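PDB 5U75: enterotoxin-like toxin X from Staphylococcus aureus, which inhibits phagocytosis and killing by human neutrophils by engaging their surface glycoproteins in a sialic acid-dependent manner, and is also a staphylococcal superantigen. Local coordinates for residues A[48-53]-A[96-101]; A[61-66]-A[82-87]. All coordinates share one frame; numbering follows the deposited sequence.

Both contacts lie in the beta-grasp domain and its surrounding loops, with centres about 9 Å apart. Contact 2 pairs strands 61-72 and 75-86, a hairpin at one side of the mixed sheet. Contact 1 sets the loop before this hairpin against helix 92-104, which follows it. Along the chain the order is 48-53, 61-66, 82-87 and 96-101, so the hairpin falls between the two halves of contact 1. Loop 48-53 joins the contacts directly: Asn49 O and Thr84 N are 2.8 Å apart, a probable hydrogen bond. Loop, hairpin and helix are thus packed together. Helix 92-104 starts at Leu92, which lines the glycan pocket.

Contact 1. Residues A[48-53]-A[96-101]; sequences RNWVYS and DHIIRF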
# COMPACT_ATOMS: atom_id res chain seq x y z
N ARG A 48 6.53 3.56 -13.23
CA ARG A 48 6.77 3.47 -11.77
C ARG A 48 5.92 4.43 -10.92
O ARG A 48 6.27 4.75 -9.77
CB ARG A 48 8.26 3.65 -11.44
CG ARG A 48 9.15 2.68 -12.21
CD ARG A 48 10.54 2.60 -11.60
NE ARG A 48 11.30 3.82 -11.87
CZ ARG A 48 12.09 4.03 -12.94
NH1 ARG A 48 12.25 3.10 -13.88
NH2 ARG A 48 12.72 5.19 -13.06
N ASN A 49 4.76 4.86 -11.45
CA ASN A 49 3.87 5.72 -10.69
C ASN A 49 3.27 5.08 -9.43
O ASN A 49 2.82 5.79 -8.56
CB ASN A 49 2.72 6.21 -11.56
CG ASN A 49 3.10 7.39 -12.42
OD1 ASN A 49 4.09 8.08 -12.16
ND2 ASN A 49 2.33 7.63 -13.45
N TRP A 50 3.24 3.76 -9.36
CA TRP A 50 2.76 3.07 -8.13
C TRP A 50 3.92 2.72 -7.20
O TRP A 50 3.76 1.90 -6.29
CB TRP A 50 2.02 1.79 -8.48
CG TRP A 50 0.73 1.90 -9.22
CD1 TRP A 50 0.12 3.03 -9.71
CD2 TRP A 50 -0.13 0.82 -9.54
NE1 TRP A 50 -1.07 2.69 -10.30
CE2 TRP A 50 -1.24 1.34 -10.23
CE3 TRP A 50 -0.07 -0.57 -9.31
CZ2 TRP A 50 -2.30 0.53 -10.69
CZ3 TRP A 50 -1.11 -1.37 -9.77
CH2 TRP A 50 -2.21 -0.82 -10.45
N VAL A 51 5.09 3.31 -7.41
CA VAL A 51 6.29 2.98 -6.63
C VAL A 51 6.94 4.26 -6.09
O VAL A 51 7.05 4.46 -4.86
CB VAL A 51 7.31 2.15 -7.49
CG1 VAL A 51 8.61 1.91 -6.73
CG2 VAL A 51 6.71 0.84 -7.96
N TYR A 52 7.39 5.14 -7.00
CA TYR A 52 8.10 6.35 -6.60
C TYR A 52 8.33 7.24 -7.83
O TYR A 52 8.81 6.77 -8.85
CB TYR A 52 9.47 6.04 -5.93
CG TYR A 52 10.23 7.27 -5.49
CD1 TYR A 52 11.14 7.92 -6.36
CD2 TYR A 52 10.05 7.81 -4.24
CE1 TYR A 52 11.82 9.06 -5.96
CE2 TYR A 52 10.71 8.96 -3.84
CZ TYR A 52 11.60 9.57 -4.69
OH TYR A 52 12.25 10.71 -4.27
N SER A 53 8.04 8.52 -7.68
CA SER A 53 8.31 9.50 -8.71
C SER A 53 8.53 10.86 -8.11
O SER A 53 7.95 11.18 -7.07
CB SER A 53 7.13 9.54 -9.70
OG SER A 53 7.40 10.46 -10.74
N ASP A 96 -6.39 0.49 -1.86
CA ASP A 96 -5.74 -0.61 -1.10
C ASP A 96 -4.74 -1.39 -1.96
O ASP A 96 -3.60 -1.62 -1.57
CB ASP A 96 -6.82 -1.52 -0.50
CG ASP A 96 -6.24 -2.76 0.16
OD1 ASP A 96 -5.59 -2.66 1.23
OD2 ASP A 96 -6.45 -3.84 -0.42
N HIS A 97 -5.15 -1.75 -3.17
CA HIS A 97 -4.28 -2.48 -4.07
C HIS A 97 -3.01 -1.73 -4.40
O HIS A 97 -1.91 -2.26 -4.24
CB HIS A 97 -4.97 -2.86 -5.39
CG HIS A 97 -4.08 -3.67 -6.26
ND1 HIS A 97 -3.95 -5.03 -6.11
CD2 HIS A 97 -3.17 -3.30 -7.19
CE1 HIS A 97 -3.04 -5.48 -6.96
NE2 HIS A 97 -2.54 -4.44 -7.62
N ILE A 98 -3.18 -0.51 -4.88
CA ILE A 98 -2.04 0.29 -5.34
C ILE A 98 -1.09 0.61 -4.18
O ILE A 98 0.13 0.53 -4.33
CB ILE A 98 -2.52 1.58 -6.04
CG1 ILE A 98 -3.31 1.21 -7.31
CG2 ILE A 98 -1.34 2.50 -6.36
CD1 ILE A 98 -4.07 2.37 -7.94
N ILE A 99 -1.66 0.93 -3.02
CA ILE A 99 -0.85 1.18 -1.84
C ILE A 99 -0.03 -0.04 -1.46
O ILE A 99 1.18 0.08 -1.25
CB ILE A 99 -1.69 1.67 -0.65
CG1 ILE A 99 -2.17 3.09 -0.93
CG2 ILE A 99 -0.89 1.62 0.65
CD1 ILE A 99 -3.29 3.55 -0.02
N ARG A 100 -0.64 -1.21 -1.38
CA ARG A 100 0.12 -2.41 -0.99
C ARG A 100 1.15 -2.79 -2.05
O ARG A 100 2.24 -3.24 -1.70
CB ARG A 100 -0.80 -3.57 -0.63
CG ARG A 100 -1.74 -3.25 0.50
CD ARG A 100 -2.20 -4.49 1.25
NE ARG A 100 -3.47 -4.26 1.89
CZ ARG A 100 -4.03 -5.03 2.82
NH1 ARG A 100 -3.40 -6.10 3.31
NH2 ARG A 100 -5.23 -4.72 3.29
N PHE A 101 0.83 -2.57 -3.33
CA PHE A 101 1.82 -2.73 -4.40
C PHE A 101 3.10 -1.91 -4.14
O PHE A 101 4.22 -2.42 -4.27
CB PHE A 101 1.20 -2.36 -5.75
CG PHE A 101 2.13 -2.55 -6.91
CD1 PHE A 101 3.02 -1.54 -7.28
CD2 PHE A 101 2.11 -3.73 -7.66
CE1 PHE A 101 3.87 -1.70 -8.37
CE2 PHE A 101 2.95 -3.88 -8.75
CZ PHE A 101 3.84 -2.87 -9.11
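Trp50 is held by helix 92-104 on two counts at once: a methyl group lies over one face of its indole, and its edge points to the face of the Phe101 ring. The helix is the one that packs on the sheet of the beta-grasp domain, and Trp50 belongs to the loop before that sheet. Ile98 CG2 sits 3.6 Å from the centroid of the Trp50 five-membered ring, 12° off the normal, a CH-pi contact. With Ile98 chi1 at -64°, CG2 lies anti to the backbone N, and both branches reach the indole face. Ile98 CG1 lies farther along that face, 3.6 Å from Trp50 CZ2. The Phe101 pair is T-shaped, with centroids 5.3 Å apart and planes at 82°. Trp50 CE3 does the touching, offset toward the rim of the phenyl ring.

His97 completes the aromatic cluster, its CD2 3.8 Å from Trp50 CZ3. Its NE2 is bonded to Lys37 O, and Ile40 of strand 39-40 touches the side chains of Trp50 and His97. No hydrogen bond joins the two segments. Trp50 O is buried with no polar partner, lying 3.7 Å from Phe101 CD1 at the ring edge.

Beside the phenyl ring, Val51 CG2 meets Phe101 CE1 at 3.8 Å, near the ring plane.

Contact 2. Residues A[61-66]-A[82-87]; sequences QVRIHL and NITLNK
Across an antiparallel beta hairpin, Arg63 grips the hydroxyl of Thr84 side-on with two nitrogens. Its NE gives a nearly straight hydrogen bond to Thr84 OG1 at 2.8 Å, and its NH2 a more bent one at 3.2 Å. A bend at chi3 (-68°) turns the guanidinium so that the oxygen lies in its plane. Arg63 NH1 bonds Arg55 O, so the flat group has a partner on more than one side and its rotation is fixed.

The two residues are a non-hydrogen-bonded pair of the hairpin, formed by strands 61-72 and 75-86 of the beta-grasp sheet. Hydrogen-bonded pairs lie on either side of them. Val62 and Leu85 exchange two backbone bonds, as do Ile64 and Ile83, where Ile64 N to Ile83 O is 2.8 Å.

On the Arg63 face, the side chains of Asn82 and His65 lie side by side and point the same way, amide and ring planes 76° apart. A water bridges His65 ND1 and Asn82 ND2. Asn82 OD1 is taken by Ser53 N of the preceding loop. At the other end, a second water accepts from Gln61 NE2 at 2.9 Å and donates to Asn86 OD1. Gln61 OE1 is bonded to Asn58 N.

The opposite face is apolar and meets helix 92-104. Leu85 packs on Leu95 there, and Ile83 on Ile99. Within the hairpin, Ile64 CB touches Ile83 CG1 at 3.8 Å. Ile64 CD1 reaches diagonally to Leu85 CD1, 3.9 Å away. Where strand 75-86 ends, Lys87 runs extended past Val62 while its NZ bonds Glu59 O. Its CG lies 3.7 Å from Val62 CG1.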
# COMPACT_ATOMS: atom_id res chain seq x y z
N GLN A 61 -3.48 15.37 -11.53
CA GLN A 61 -2.79 14.32 -10.76
C GLN A 61 -2.58 14.73 -9.32
O GLN A 61 -2.49 15.89 -9.01
CB GLN A 61 -1.41 14.01 -11.35
CG GLN A 61 -1.44 13.36 -12.71
CD GLN A 61 -0.05 13.08 -13.22
OE1 GLN A 61 0.78 13.98 -13.32
NE2 GLN A 61 0.22 11.83 -13.52
N VAL A 62 -2.46 13.72 -8.45
CA VAL A 62 -2.02 13.90 -7.08
C VAL A 62 -0.88 12.94 -6.84
O VAL A 62 -0.80 11.91 -7.51
CB VAL A 62 -3.13 13.64 -6.05
CG1 VAL A 62 -4.23 14.68 -6.18
CG2 VAL A 62 -3.72 12.25 -6.17
N ARG A 63 -0.03 13.27 -5.87
CA ARG A 63 1.02 12.38 -5.40
C ARG A 63 0.78 12.16 -3.92
O ARG A 63 0.71 13.11 -3.15
CB ARG A 63 2.40 12.96 -5.62
CG ARG A 63 3.51 11.97 -5.25
CD ARG A 63 4.80 12.32 -5.94
NE ARG A 63 4.68 12.10 -7.40
CZ ARG A 63 5.21 12.88 -8.36
NH1 ARG A 63 5.90 13.99 -8.09
NH2 ARG A 63 5.02 12.55 -9.62
N ILE A 64 0.65 10.89 -3.55
CA ILE A 64 0.38 10.50 -2.18
C ILE A 64 1.64 9.83 -1.64
O ILE A 64 2.07 8.79 -2.14
CB ILE A 64 -0.84 9.57 -2.13
CG1 ILE A 64 -2.07 10.32 -2.66
CG2 ILE A 64 -1.04 9.01 -0.72
CD1 ILE A 64 -3.19 9.38 -3.00
N HIS A 65 2.25 10.46 -0.64
CA HIS A 65 3.48 9.94 -0.06
C HIS A 65 3.18 8.91 1.02
O HIS A 65 2.26 9.10 1.82
CB HIS A 65 4.34 11.07 0.48
CG HIS A 65 4.81 11.99 -0.60
ND1 HIS A 65 5.92 11.71 -1.37
CD2 HIS A 65 4.26 13.11 -1.11
CE1 HIS A 65 6.07 12.67 -2.27
NE2 HIS A 65 5.07 13.52 -2.14
N LEU A 66 3.93 7.82 0.99
CA LEU A 66 3.87 6.76 1.99
C LEU A 66 4.96 7.10 3.00
O LEU A 66 6.14 7.12 2.66
CB LEU A 66 4.09 5.40 1.35
CG LEU A 66 2.85 4.78 0.69
CD1 LEU A 66 2.15 5.67 -0.31
CD2 LEU A 66 3.22 3.46 0.06
N ASN A 82 6.00 6.52 -3.04
CA ASN A 82 4.85 7.37 -3.24
C ASN A 82 4.07 6.89 -4.45
O ASN A 82 4.61 6.17 -5.30
CB ASN A 82 5.27 8.85 -3.36
CG ASN A 82 6.25 9.13 -4.48
OD1 ASN A 82 5.96 8.91 -5.65
ND2 ASN A 82 7.42 9.65 -4.13
N ILE A 83 2.80 7.26 -4.50
CA ILE A 83 1.95 6.86 -5.60
C ILE A 83 1.39 8.09 -6.29
O ILE A 83 0.96 9.03 -5.64
CB ILE A 83 0.87 5.84 -5.19
CG1 ILE A 83 -0.13 6.43 -4.18
CG2 ILE A 83 1.56 4.58 -4.64
CD1 ILE A 83 -1.22 5.47 -3.75
N THR A 84 1.44 8.07 -7.61
CA THR A 84 1.01 9.19 -8.43
C THR A 84 -0.25 8.75 -9.16
O THR A 84 -0.20 7.82 -9.97
CB THR A 84 2.11 9.63 -9.42
OG1 THR A 84 3.31 9.97 -8.69
CG2 THR A 84 1.66 10.85 -10.22
N LEU A 85 -1.37 9.43 -8.88
CA LEU A 85 -2.68 9.01 -9.35
C LEU A 85 -3.44 10.15 -10.02
O LEU A 85 -3.21 11.32 -9.70
CB LEU A 85 -3.55 8.52 -8.19
CG LEU A 85 -2.98 7.47 -7.23
CD1 LEU A 85 -3.98 7.24 -6.11
CD2 LEU A 85 -2.69 6.18 -7.97
N ASN A 86 -4.36 9.81 -10.89
CA ASN A 86 -5.32 10.79 -11.39
C ASN A 86 -6.30 11.22 -10.30
O ASN A 86 -6.65 10.41 -9.43
CB ASN A 86 -6.07 10.25 -12.61
CG ASN A 86 -5.14 10.08 -13.81
OD1 ASN A 86 -4.08 10.70 -13.88
ND2 ASN A 86 -5.54 9.24 -14.75
N LYS A 87 -6.68 12.50 -10.34
CA LYS A 87 -7.77 13.04 -9.52
C LYS A 87 -9.09 12.45 -9.99
O LYS A 87 -9.57 12.74 -11.10
CB LYS A 87 -7.84 14.57 -9.59
CG LYS A 87 -6.78 15.27 -8.79
CD LYS A 87 -6.84 16.78 -8.99
CE LYS A 87 -5.63 17.48 -8.40
NZ LYS A 87 -5.79 18.96 -8.56
O HOH W 1 -1.60 9.65 -13.12
O HOH W 2 7.98 9.90 -1.20